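Local atomic coordinates of interferon (Danio rerio, PDB entry 3PIV), a protein that probably acts as a secreted type I interferon, a helical cytokine that binds a cell-surface receptor in antiviral defence. Residues T81-D84 with F85-L89; R9-I12 with I13-S17; T33-S37 with R38-L42; I140-V143 with V144-L148. All blocks are in the same frame, centred on the assembly; numbering follows the deposited sequence.

Contact 1: residues T81-D84 with F85-L89; sequences TVED and FLNIL
On helix 79-101 of this four-helix cytokine fold, Glu83 and Asn87 meet one turn apart on the outer side. Glu83 CG lies anti to its backbone N (chi1 172°), and the chain then bends at chi2. The bend brings OE2 forward along the helix, near Asn87 ND2 and to one side of its amide plane. Asn87 ND2 gives a weak, bent hydrogen bond of 3.2 Å to Glu83 OE2. The carboxylate and amide planes are almost perpendicular, at 88°. Asn87 ND2 has a firmer partner in a water at 2.6 Å. That water donates in turn to Asp84 OD1, also at 2.6 Å. The amide thus joins two acidic side chains, one directly and one through water.

Glu83 OE1 lies 3.7 Å from Leu86 CD1, and this oxygen forms a salt bridge to Arg69. On the inner side the contact is apolar. Leu86 CG packs 4.3 Å from Val82 CG1. The Phe85 ring turns into the core and packs on helices 10-23, 48-66 and 134-158. The backbone keeps the helical pattern, with Leu86 N bonded to Val82 O at 2.9 Å.

The stronger ties of Glu83 and Asn87 are therefore to Arg69 and to water. The direct bond between them is a minor link. The negative charge of Glu83 is probably offset mainly by Arg69, and the water may partly offset that of Asp84.

Contact 2: residues R9-I12 with I13-S17; sequences RYRI and ITTES
With chi1 at -179° the Arg11 chain leaves beside its own carbonyl carbon and then bends at chi2, and this turns its guanidinium along the helix toward Thr14 and Thr15. Arg11 NH1 comes 3.7 Å from Thr14 CG2, and Arg11 NE lies 3.8 Å from Thr15 OG1. Both threonines hold OG1 beside their own backbone N (chi1 -65° for Thr15). Thr15 OG1 can then reach back to donate to Arg11 O at 3.1 Å. It comes from above the carbonyl plane, 39° out of it. Thr15 N donates to the same oxygen at 2.8 Å, so Arg11 O is gripped twice by one residue.

These residues form the first turns of helix 10-23, in the interferon alpha/beta domain. Thr14 OG1 sits at the edge of the Tyr10 ring, 3.6 Å from Tyr10 CD2. The two side chains cross at about a right angle. The polar ends of Thr14 and Arg11 are both held by Asp152 of helix 134-158: Thr14 OG1 by a hydrogen bond, Arg11 NH1 by a salt bridge. The Tyr10 ring is buried against helices 48-66, 79-101 and 134-158. On the exposed side Ile12 and Glu16 run alongside each other, with Ile12 CG2 3.9 Å from Glu16 CD.

Contact 3: residues T33-S37 with R38-L42; sequences TPFPS and RLYTL
The Phe35 and Tyr40 rings lie nearly parallel, with planes 11° apart, but are displaced along their planes so that little of one ring lies over the other. Their centroids are 5.4 Å apart. The closest approach is from Phe35 CZ to Tyr40 CE2, at 3.7 Å. One face of the Phe35 ring carries CD of the next residue, Pro36, set toward the rim. Pro36 O lies at the edge of the Tyr40 ring, near its plane. The Arg38 guanidinium is the third flat group. Pro36 CB rests on one of its faces, offset toward the rim, and Arg38 NE is 3.7 Å from that carbon. The Arg38 chain is bent at chi2 and chi3, which folds it back over the proline.

Pro36 takes the N-cap position of helix 37-44 and is the centre of an inverse gamma turn. Its carbonyl accepts from Tyr40 N at 3.1 Å, in the carbonyl plane. Pro36 CB also packs 3.8 Å from Leu39 CB. Ser37 O is held twice by Thr41: Thr41 N donates at 2.9 Å and Thr41 OG1 at 3.1 Å, from opposite faces of the carbonyl plane.

The contact joins the end of the loop after helix 10-23 to the start of the short helix 37-44. Tyr40 points into the bundle, where its OH probably hydrogen-bonds to His147 ND1 of helix 134-158 and its ring meets Phe54 of helix 48-66 edge-to-face. Phe35 also meets His147 edge-to-face. Pro36 touches His119 of helix 111-129.

Contact 4: residues I140-V143 with V144-L148; sequences IRRV and VKSHL
Arg142 and Ser146 meet one turn apart through a hydrogen bond from Arg142 NH1 to Ser146 OG. It is short, 2.7 Å, with an N-H...O angle of 152°. The hydroxyl lies 16° out of the guanidinium plane. A bend in the Arg142 chain at chi2 (55°) carries the guanidinium forward over the next turn. A water bridges the two. It lies in plane at the guanidinium edge, 2.8 Å from Ser146 OG, and accepts a weak bond from Arg142 NH2. Lys145 CD lies over one face of the guanidinium, toward its rim, 4.1 Å from Arg142 NH1. The lysine chain runs on extended, and Lys145 NZ ends 5.1 Å from Arg142 NE, so the two like charges stay apart.

A second pair packs on the inner side. Val143 and His147 lie side by side, and Val143 CG1 touches His147 CD2 at 3.6 Å. Both ring nitrogens of His147 have polar partners, His119 NE2 for NE2 and Tyr40 for ND1, which probably hold the imidazole in one rotation. Further round, Ile140 CG2 and Val144 CG2 are 4.3 Å apart. The backbone links the same pairs, as from His147 N to Val143 O at 3.1 Å.

Helix 134-158 runs here through the middle of the bundle. Ile140 and Val144 face helix 48-66, Val143 faces helix 111-129, and Lys145 and Leu148 touch helix 10-23. Arg141 forms a salt bridge with Glu138, reaches the backbone oxygens of Leu21 and Gly26 and makes a cation-pi contact with Tyr28.

In the fold
All four contacts are local: contacts 1 and 4 lie inside helices, contacts 2 and 3 at helix starts. Contact 4 lies deepest, its centre about 7 Å from the centre of the chain; the centres of the others lie at 12 to 13 Å, and they are only partly buried. Contacts 1, 2 and 4 meet in the core: Ile88 packs on Ile13, Phe85 on Val144, and Ser17 on Leu148. Contact 3 joins from another side through Tyr40 and Phe35 at His147, and lies across the chain's centre from contact 1. Contacts 1 and 4 each pair polar side chains with a bridging water. In contacts 2 and 3 a threonine hydroxyl instead doubles a backbone bond.

Contact 1: residues T81-D84 with F85-L89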
loop_
_atom_site.group_PDB
_atom_site.type_symbol
_atom_site.label_atom_id
_atom_site.label_comp_id
_atom_site.label_asym_id
_atom_site.label_seq_id
_atom_site.Cartn_x
_atom_site.Cartn_y
_atom_site.Cartn_z
ATOM N N THR A 81 -9.362 14.205 -1.667
ATOM C CA THR A 81 -8.126 13.644 -2.213
ATOM C C THR A 81 -7.891 12.252 -1.605
ATOM O O THR A 81 -7.487 11.320 -2.303
ATOM C CB THR A 81 -6.916 14.566 -1.973
ATOM O OG1 THR A 81 -7.190 15.859 -2.522
ATOM C CG2 THR A 81 -5.635 13.992 -2.626
ATOM N N VAL A 82 -8.178 12.092 -0.317
ATOM C CA VAL A 82 -8.084 10.766 0.275
ATOM C C VAL A 82 -8.968 9.778 -0.488
ATOM O O VAL A 82 -8.524 8.700 -0.901
ATOM C CB VAL A 82 -8.467 10.756 1.748
ATOM C CG1 VAL A 82 -8.433 9.318 2.271
ATOM C CG2 VAL A 82 -7.515 11.636 2.541
ATOM N N GLU A 83 -10.212 10.164 -0.717
ATOM C CA GLU A 83 -11.143 9.284 -1.412
ATOM C C GLU A 83 -10.618 8.934 -2.813
ATOM O O GLU A 83 -10.706 7.792 -3.261
ATOM C CB GLU A 83 -12.542 9.925 -1.474
ATOM C CG GLU A 83 -13.549 9.163 -2.344
ATOM C CD GLU A 83 -13.959 7.821 -1.762
ATOM O OE1 GLU A 83 -13.597 7.506 -0.607
ATOM O OE2 GLU A 83 -14.646 7.061 -2.469
ATOM N N ASP A 84 -10.074 9.914 -3.513
ATOM C CA ASP A 84 -9.506 9.619 -4.825
ATOM C C ASP A 84 -8.369 8.604 -4.719
ATOM O O ASP A 84 -8.250 7.693 -5.552
ATOM C CB ASP A 84 -9.045 10.898 -5.524
ATOM C CG ASP A 84 -10.215 11.777 -5.951
ATOM O OD1 ASP A 84 -11.288 11.219 -6.259
ATOM O OD2 ASP A 84 -10.061 13.014 -5.976
ATOM N N PHE A 85 -7.556 8.758 -3.678
ATOM C CA PHE A 85 -6.416 7.884 -3.446
ATOM C C PHE A 85 -6.904 6.458 -3.269
ATOM O O PHE A 85 -6.364 5.520 -3.870
ATOM C CB PHE A 85 -5.662 8.347 -2.203
ATOM C CG PHE A 85 -4.443 7.535 -1.891
ATOM C CD1 PHE A 85 -4.461 6.599 -0.879
ATOM C CD2 PHE A 85 -3.263 7.733 -2.601
ATOM C CE1 PHE A 85 -3.323 5.844 -0.584
ATOM C CE2 PHE A 85 -2.127 6.995 -2.313
ATOM C CZ PHE A 85 -2.156 6.047 -1.302
ATOM N N LEU A 86 -7.933 6.306 -2.437
ATOM C CA LEU A 86 -8.540 5.012 -2.180
ATOM C C LEU A 86 -9.031 4.383 -3.472
ATOM O O LEU A 86 -8.865 3.186 -3.699
ATOM C CB LEU A 86 -9.746 5.164 -1.247
ATOM C CG LEU A 86 -9.507 5.693 0.159
ATOM C CD1 LEU A 86 -10.838 5.667 0.961
ATOM C CD2 LEU A 86 -8.442 4.847 0.831
ATOM N N ASN A 87 -9.658 5.209 -4.299
ATOM C CA ASN A 87 -10.308 4.747 -5.518
ATOM C C ASN A 87 -9.312 4.322 -6.581
ATOM O O ASN A 87 -9.477 3.296 -7.224
ATOM C CB ASN A 87 -11.223 5.846 -6.059
ATOM C CG ASN A 87 -12.552 5.885 -5.339
ATOM O OD1 ASN A 87 -13.008 4.870 -4.800
ATOM N ND2 ASN A 87 -13.192 7.051 -5.329
ATOM N N ILE A 88 -8.271 5.116 -6.765
ATOM C CA ILE A 88 -7.264 4.767 -7.750
ATOM C C ILE A 88 -6.686 3.389 -7.400
ATOM O O ILE A 88 -6.594 2.495 -8.241
ATOM C CB ILE A 88 -6.188 5.878 -7.869
ATOM C CG1 ILE A 88 -5.678 5.988 -9.302
ATOM C CG2 ILE A 88 -5.030 5.652 -6.919
ATOM C CD1 ILE A 88 -4.592 4.996 -9.637
ATOM N N LEU A 89 -6.342 3.192 -6.139
ATOM C CA LEU A 89 -5.762 1.918 -5.740
ATOM C C LEU A 89 -6.785 0.772 -5.775
ATOM O O LEU A 89 -6.421 -0.380 -6.004
ATOM C CB LEU A 89 -5.102 2.022 -4.358
ATOM C CG LEU A 89 -3.970 3.054 -4.183
ATOM C CD1 LEU A 89 -3.424 2.968 -2.764
ATOM C CD2 LEU A 89 -2.848 2.819 -5.161
HETATM O O HOH W 1 -12.832 9.192 -6.741
#

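Contact 2: residues R9-I12 with I13-S17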
loop_
_atom_site.group_PDB
_atom_site.type_symbol
_atom_site.label_atom_id
_atom_site.label_comp_id
_atom_site.label_asym_id
_atom_site.label_seq_id
_atom_site.Cartn_x
_atom_site.Cartn_y
_atom_site.Cartn_z
ATOM N N ARG A 9 1.151 -0.664 -17.688
ATOM C CA ARG A 9 0.948 0.747 -17.399
ATOM C C ARG A 9 0.841 1.017 -15.895
ATOM O O ARG A 9 0.265 2.021 -15.475
ATOM C CB ARG A 9 -0.286 1.265 -18.140
ATOM C CG ARG A 9 -0.072 1.413 -19.651
ATOM C CD ARG A 9 -1.373 1.741 -20.405
ATOM N NE ARG A 9 -1.920 3.059 -20.074
ATOM C CZ ARG A 9 -3.081 3.257 -19.453
ATOM N NH1 ARG A 9 -3.827 2.219 -19.095
ATOM N NH2 ARG A 9 -3.497 4.493 -19.196
ATOM N N TYR A 10 1.433 0.133 -15.096
ATOM C CA TYR A 10 1.366 0.245 -13.642
ATOM C C TYR A 10 2.017 1.534 -13.160
ATOM O O TYR A 10 1.617 2.103 -12.155
ATOM C CB TYR A 10 2.026 -0.966 -12.969
ATOM C CG TYR A 10 1.633 -1.125 -11.519
ATOM C CD1 TYR A 10 0.621 -2.004 -11.148
ATOM C CD2 TYR A 10 2.257 -0.380 -10.521
ATOM C CE1 TYR A 10 0.251 -2.152 -9.823
ATOM C CE2 TYR A 10 1.891 -0.516 -9.191
ATOM C CZ TYR A 10 0.886 -1.402 -8.848
ATOM O OH TYR A 10 0.515 -1.541 -7.533
ATOM N N ARG A 11 3.029 1.985 -13.892
ATOM C CA ARG A 11 3.739 3.209 -13.556
ATOM C C ARG A 11 2.728 4.342 -13.466
ATOM O O ARG A 11 2.867 5.258 -12.668
ATOM C CB ARG A 11 4.821 3.495 -14.604
ATOM C CG ARG A 11 5.639 4.750 -14.339
ATOM C CD ARG A 11 6.404 4.660 -13.020
ATOM N NE ARG A 11 6.980 5.956 -12.663
ATOM C CZ ARG A 11 7.665 6.210 -11.549
ATOM N NH1 ARG A 11 7.878 5.252 -10.649
ATOM N NH2 ARG A 11 8.137 7.437 -11.336
ATOM N N ILE A 12 1.679 4.252 -14.268
ATOM C CA ILE A 12 0.595 5.228 -14.214
ATOM C C ILE A 12 -0.104 5.268 -12.845
ATOM O O ILE A 12 -0.407 6.343 -12.325
ATOM C CB ILE A 12 -0.454 4.939 -15.296
ATOM C CG1 ILE A 12 0.179 5.057 -16.680
ATOM C CG2 ILE A 12 -1.658 5.846 -15.129
ATOM C CD1 ILE A 12 0.968 6.310 -16.871
ATOM N N ILE A 13 -0.365 4.094 -12.279
ATOM C CA ILE A 13 -0.983 3.994 -10.955
ATOM C C ILE A 13 -0.041 4.592 -9.942
ATOM O O ILE A 13 -0.451 5.338 -9.048
ATOM C CB ILE A 13 -1.228 2.522 -10.551
ATOM C CG1 ILE A 13 -2.245 1.861 -11.481
ATOM C CG2 ILE A 13 -1.696 2.436 -9.110
ATOM C CD1 ILE A 13 -3.381 2.771 -11.912
ATOM N N THR A 14 1.234 4.252 -10.091
ATOM C CA THR A 14 2.273 4.744 -9.202
ATOM C C THR A 14 2.343 6.264 -9.197
ATOM O O THR A 14 2.328 6.892 -8.147
ATOM C CB THR A 14 3.650 4.185 -9.598
ATOM O OG1 THR A 14 3.643 2.751 -9.487
ATOM C CG2 THR A 14 4.725 4.774 -8.717
ATOM N N THR A 15 2.443 6.849 -10.383
ATOM C CA THR A 15 2.533 8.293 -10.528
ATOM C C THR A 15 1.298 9.022 -9.983
ATOM O O THR A 15 1.410 9.928 -9.154
ATOM C CB THR A 15 2.702 8.672 -12.009
ATOM O OG1 THR A 15 3.961 8.179 -12.487
ATOM C CG2 THR A 15 2.650 10.176 -12.171
ATOM N N GLU A 16 0.122 8.632 -10.457
ATOM C CA GLU A 16 -1.098 9.300 -10.016
ATOM C C GLU A 16 -1.306 9.140 -8.502
ATOM O O GLU A 16 -1.632 10.105 -7.816
ATOM C CB GLU A 16 -2.312 8.795 -10.796
ATOM C CG GLU A 16 -2.219 9.032 -12.287
ATOM C CD GLU A 16 -3.489 8.635 -13.043
ATOM O OE1 GLU A 16 -4.266 7.789 -12.542
ATOM O OE2 GLU A 16 -3.708 9.170 -14.156
ATOM N N SER A 17 -1.080 7.938 -7.974
ATOM C CA SER A 17 -1.318 7.705 -6.540
ATOM C C SER A 17 -0.352 8.498 -5.663
ATOM O O SER A 17 -0.755 9.074 -4.646
ATOM C CB SER A 17 -1.293 6.205 -6.187
ATOM O OG SER A 17 0.012 5.657 -6.287
#

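Contact 3: residues T33-S37 with R38-L42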
loop_
_atom_site.group_PDB
_atom_site.type_symbol
_atom_site.label_atom_id
_atom_site.label_comp_id
_atom_site.label_asym_id
_atom_site.label_seq_id
_atom_site.Cartn_x
_atom_site.Cartn_y
_atom_site.Cartn_z
ATOM N N THR A 33 9.435 5.456 10.946
ATOM C CA THR A 33 8.590 4.311 11.269
ATOM C C THR A 33 9.073 3.077 10.502
ATOM O O THR A 33 9.551 3.187 9.373
ATOM C CB THR A 33 7.121 4.616 10.899
ATOM O OG1 THR A 33 6.668 5.757 11.639
ATOM C CG2 THR A 33 6.210 3.416 11.177
ATOM N N PRO A 34 8.949 1.898 11.121
ATOM C CA PRO A 34 9.346 0.621 10.517
ATOM C C PRO A 34 8.707 0.374 9.148
ATOM O O PRO A 34 7.561 0.764 8.905
ATOM C CB PRO A 34 8.834 -0.408 11.525
ATOM C CG PRO A 34 8.848 0.325 12.833
ATOM C CD PRO A 34 8.482 1.734 12.509
ATOM N N PHE A 35 9.457 -0.287 8.276
ATOM C CA PHE A 35 9.044 -0.555 6.907
ATOM C C PHE A 35 9.627 -1.906 6.509
ATOM O O PHE A 35 10.813 -2.157 6.735
ATOM C CB PHE A 35 9.572 0.543 5.963
ATOM C CG PHE A 35 9.276 0.274 4.515
ATOM C CD1 PHE A 35 8.010 0.511 3.998
ATOM C CD2 PHE A 35 10.236 -0.272 3.689
ATOM C CE1 PHE A 35 7.719 0.234 2.689
ATOM C CE2 PHE A 35 9.941 -0.552 2.366
ATOM C CZ PHE A 35 8.685 -0.292 1.870
ATOM N N PRO A 36 8.811 -2.788 5.908
ATOM C CA PRO A 36 9.344 -4.134 5.664
ATOM C C PRO A 36 10.194 -4.268 4.386
ATOM O O PRO A 36 9.850 -5.047 3.512
ATOM C CB PRO A 36 8.074 -4.991 5.559
ATOM C CG PRO A 36 7.043 -4.042 4.959
ATOM C CD PRO A 36 7.424 -2.640 5.429
ATOM N N SER A 37 11.311 -3.557 4.310
ATOM C CA SER A 37 12.217 -3.649 3.156
ATOM C C SER A 37 12.749 -5.070 2.944
ATOM O O SER A 37 12.946 -5.517 1.824
ATOM C CB SER A 37 13.384 -2.679 3.331
ATOM O OG SER A 37 13.730 -2.590 4.703
ATOM N N ARG A 38 12.995 -5.760 4.042
ATOM C CA ARG A 38 13.293 -7.181 4.038
ATOM C C ARG A 38 12.299 -7.932 3.143
ATOM O O ARG A 38 12.673 -8.663 2.222
ATOM C CB ARG A 38 13.141 -7.647 5.480
ATOM C CG ARG A 38 12.958 -6.437 6.427
ATOM C CD ARG A 38 11.740 -6.550 7.349
ATOM N NE ARG A 38 10.642 -7.332 6.793
ATOM C CZ ARG A 38 9.593 -7.725 7.520
ATOM N NH1 ARG A 38 9.530 -7.377 8.802
ATOM N NH2 ARG A 38 8.606 -8.457 6.990
ATOM N N LEU A 39 11.019 -7.725 3.417
ATOM C CA LEU A 39 9.943 -8.382 2.681
ATOM C C LEU A 39 9.958 -8.004 1.205
ATOM O O LEU A 39 9.828 -8.861 0.332
ATOM C CB LEU A 39 8.603 -7.987 3.301
ATOM C CG LEU A 39 7.402 -8.925 3.262
ATOM C CD1 LEU A 39 6.158 -8.105 2.968
ATOM C CD2 LEU A 39 7.581 -10.067 2.273
ATOM N N TYR A 40 10.111 -6.715 0.921
ATOM C CA TYR A 40 10.065 -6.258 -0.455
ATOM C C TYR A 40 11.224 -6.837 -1.262
ATOM O O TYR A 40 11.059 -7.168 -2.437
ATOM C CB TYR A 40 10.066 -4.727 -0.528
ATOM C CG TYR A 40 8.685 -4.145 -0.488
ATOM C CD1 TYR A 40 7.951 -3.968 -1.659
ATOM C CD2 TYR A 40 8.085 -3.821 0.715
ATOM C CE1 TYR A 40 6.668 -3.454 -1.628
ATOM C CE2 TYR A 40 6.796 -3.308 0.755
ATOM C CZ TYR A 40 6.102 -3.126 -0.418
ATOM O OH TYR A 40 4.836 -2.619 -0.381
ATOM N N THR A 41 12.392 -6.953 -0.625
ATOM C CA THR A 41 13.561 -7.569 -1.264
ATOM C C THR A 41 13.183 -8.981 -1.703
ATOM O O THR A 41 13.378 -9.343 -2.866
ATOM C CB THR A 41 14.797 -7.612 -0.312
ATOM O OG1 THR A 41 15.287 -6.285 -0.093
ATOM C CG2 THR A 41 15.914 -8.457 -0.905
ATOM N N LEU A 42 12.618 -9.755 -0.773
ATOM C CA LEU A 42 12.111 -11.093 -1.075
ATOM C C LEU A 42 11.113 -11.083 -2.237
ATOM O O LEU A 42 11.213 -11.892 -3.150
ATOM C CB LEU A 42 11.474 -11.706 0.173
ATOM C CG LEU A 42 10.589 -12.955 0.060
ATOM C CD1 LEU A 42 11.411 -14.195 -0.226
ATOM C CD2 LEU A 42 9.779 -13.150 1.338
#

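Contact 4: residues I140-V143 with V144-L148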
loop_
_atom_site.group_PDB
_atom_site.type_symbol
_atom_site.label_atom_id
_atom_site.label_comp_id
_atom_site.label_asym_id
_atom_site.label_seq_id
_atom_site.Cartn_x
_atom_site.Cartn_y
_atom_site.Cartn_z
ATOM N N ILE A 140 2.384 7.404 8.950
ATOM C CA ILE A 140 1.683 6.459 8.086
ATOM C C ILE A 140 1.767 6.899 6.616
ATOM O O ILE A 140 2.081 6.098 5.734
ATOM C CB ILE A 140 0.207 6.237 8.526
ATOM C CG1 ILE A 140 0.116 5.105 9.555
ATOM C CG2 ILE A 140 -0.668 5.876 7.331
ATOM C CD1 ILE A 140 1.150 5.134 10.644
ATOM N N ARG A 141 1.508 8.176 6.366
ATOM C CA ARG A 141 1.589 8.734 5.029
ATOM C C ARG A 141 3.001 8.574 4.419
ATOM O O ARG A 141 3.155 8.163 3.259
ATOM C CB ARG A 141 1.169 10.197 5.079
ATOM C CG ARG A 141 1.227 10.914 3.771
ATOM C CD ARG A 141 0.562 12.260 3.904
ATOM N NE ARG A 141 0.735 13.073 2.713
ATOM C CZ ARG A 141 1.392 14.225 2.686
ATOM N NH1 ARG A 141 1.934 14.702 3.794
ATOM N NH2 ARG A 141 1.488 14.905 1.553
ATOM N N ARG A 142 4.030 8.887 5.196
ATOM C CA ARG A 142 5.396 8.710 4.695
ATOM C C ARG A 142 5.661 7.228 4.394
ATOM O O ARG A 142 6.251 6.907 3.367
ATOM C CB ARG A 142 6.432 9.254 5.674
ATOM C CG ARG A 142 7.906 9.054 5.215
ATOM C CD ARG A 142 8.157 9.638 3.832
ATOM N NE ARG A 142 9.497 9.347 3.307
ATOM C CZ ARG A 142 9.832 8.220 2.681
ATOM N NH1 ARG A 142 8.932 7.258 2.508
ATOM N NH2 ARG A 142 11.074 8.044 2.234
ATOM N N VAL A 143 5.190 6.337 5.267
ATOM C CA VAL A 143 5.362 4.890 5.081
ATOM C C VAL A 143 4.680 4.392 3.802
ATOM O O VAL A 143 5.264 3.631 3.040
ATOM C CB VAL A 143 4.853 4.069 6.299
ATOM C CG1 VAL A 143 4.628 2.607 5.916
ATOM C CG2 VAL A 143 5.837 4.168 7.464
ATOM N N VAL A 144 3.452 4.845 3.565
ATOM C CA VAL A 144 2.697 4.457 2.373
ATOM C C VAL A 144 3.417 4.900 1.097
ATOM O O VAL A 144 3.408 4.189 0.088
ATOM C CB VAL A 144 1.272 5.041 2.400
ATOM C CG1 VAL A 144 0.607 4.924 1.032
ATOM C CG2 VAL A 144 0.446 4.331 3.452
ATOM N N LYS A 145 4.033 6.077 1.146
ATOM C CA LYS A 145 4.885 6.534 0.045
ATOM C C LYS A 145 5.947 5.488 -0.264
ATOM O O LYS A 145 6.157 5.131 -1.415
ATOM C CB LYS A 145 5.554 7.870 0.369
ATOM C CG LYS A 145 6.454 8.394 -0.772
ATOM C CD LYS A 145 7.186 9.669 -0.378
ATOM C CE LYS A 145 7.886 10.312 -1.568
ATOM N NZ LYS A 145 8.489 11.619 -1.191
ATOM N N SER A 146 6.609 4.982 0.773
ATOM C CA SER A 146 7.609 3.940 0.566
ATOM C C SER A 146 7.046 2.644 -0.033
ATOM O O SER A 146 7.700 2.005 -0.842
ATOM C CB SER A 146 8.391 3.659 1.847
ATOM O OG SER A 146 9.432 4.614 1.989
ATOM N N HIS A 147 5.839 2.247 0.361
ATOM C CA HIS A 147 5.237 1.052 -0.228
ATOM C C HIS A 147 5.013 1.298 -1.712
ATOM O O HIS A 147 5.288 0.438 -2.551
ATOM C CB HIS A 147 3.887 0.731 0.429
ATOM C CG HIS A 147 4.001 0.091 1.777
ATOM N ND1 HIS A 147 4.257 -1.251 1.946
ATOM C CD2 HIS A 147 3.888 0.615 3.021
ATOM C CE1 HIS A 147 4.310 -1.527 3.236
ATOM N NE2 HIS A 147 4.078 -0.414 3.909
ATOM N N LEU A 148 4.486 2.471 -2.037
ATOM C CA LEU A 148 4.131 2.748 -3.420
ATOM C C LEU A 148 5.394 2.718 -4.301
ATOM O O LEU A 148 5.349 2.240 -5.435
ATOM C CB LEU A 148 3.407 4.094 -3.554
ATOM C CG LEU A 148 2.000 4.198 -2.930
ATOM C CD1 LEU A 148 1.484 5.619 -2.999
ATOM C CD2 LEU A 148 1.032 3.238 -3.619
HETATM O O HOH W 2 11.362 5.373 0.158
#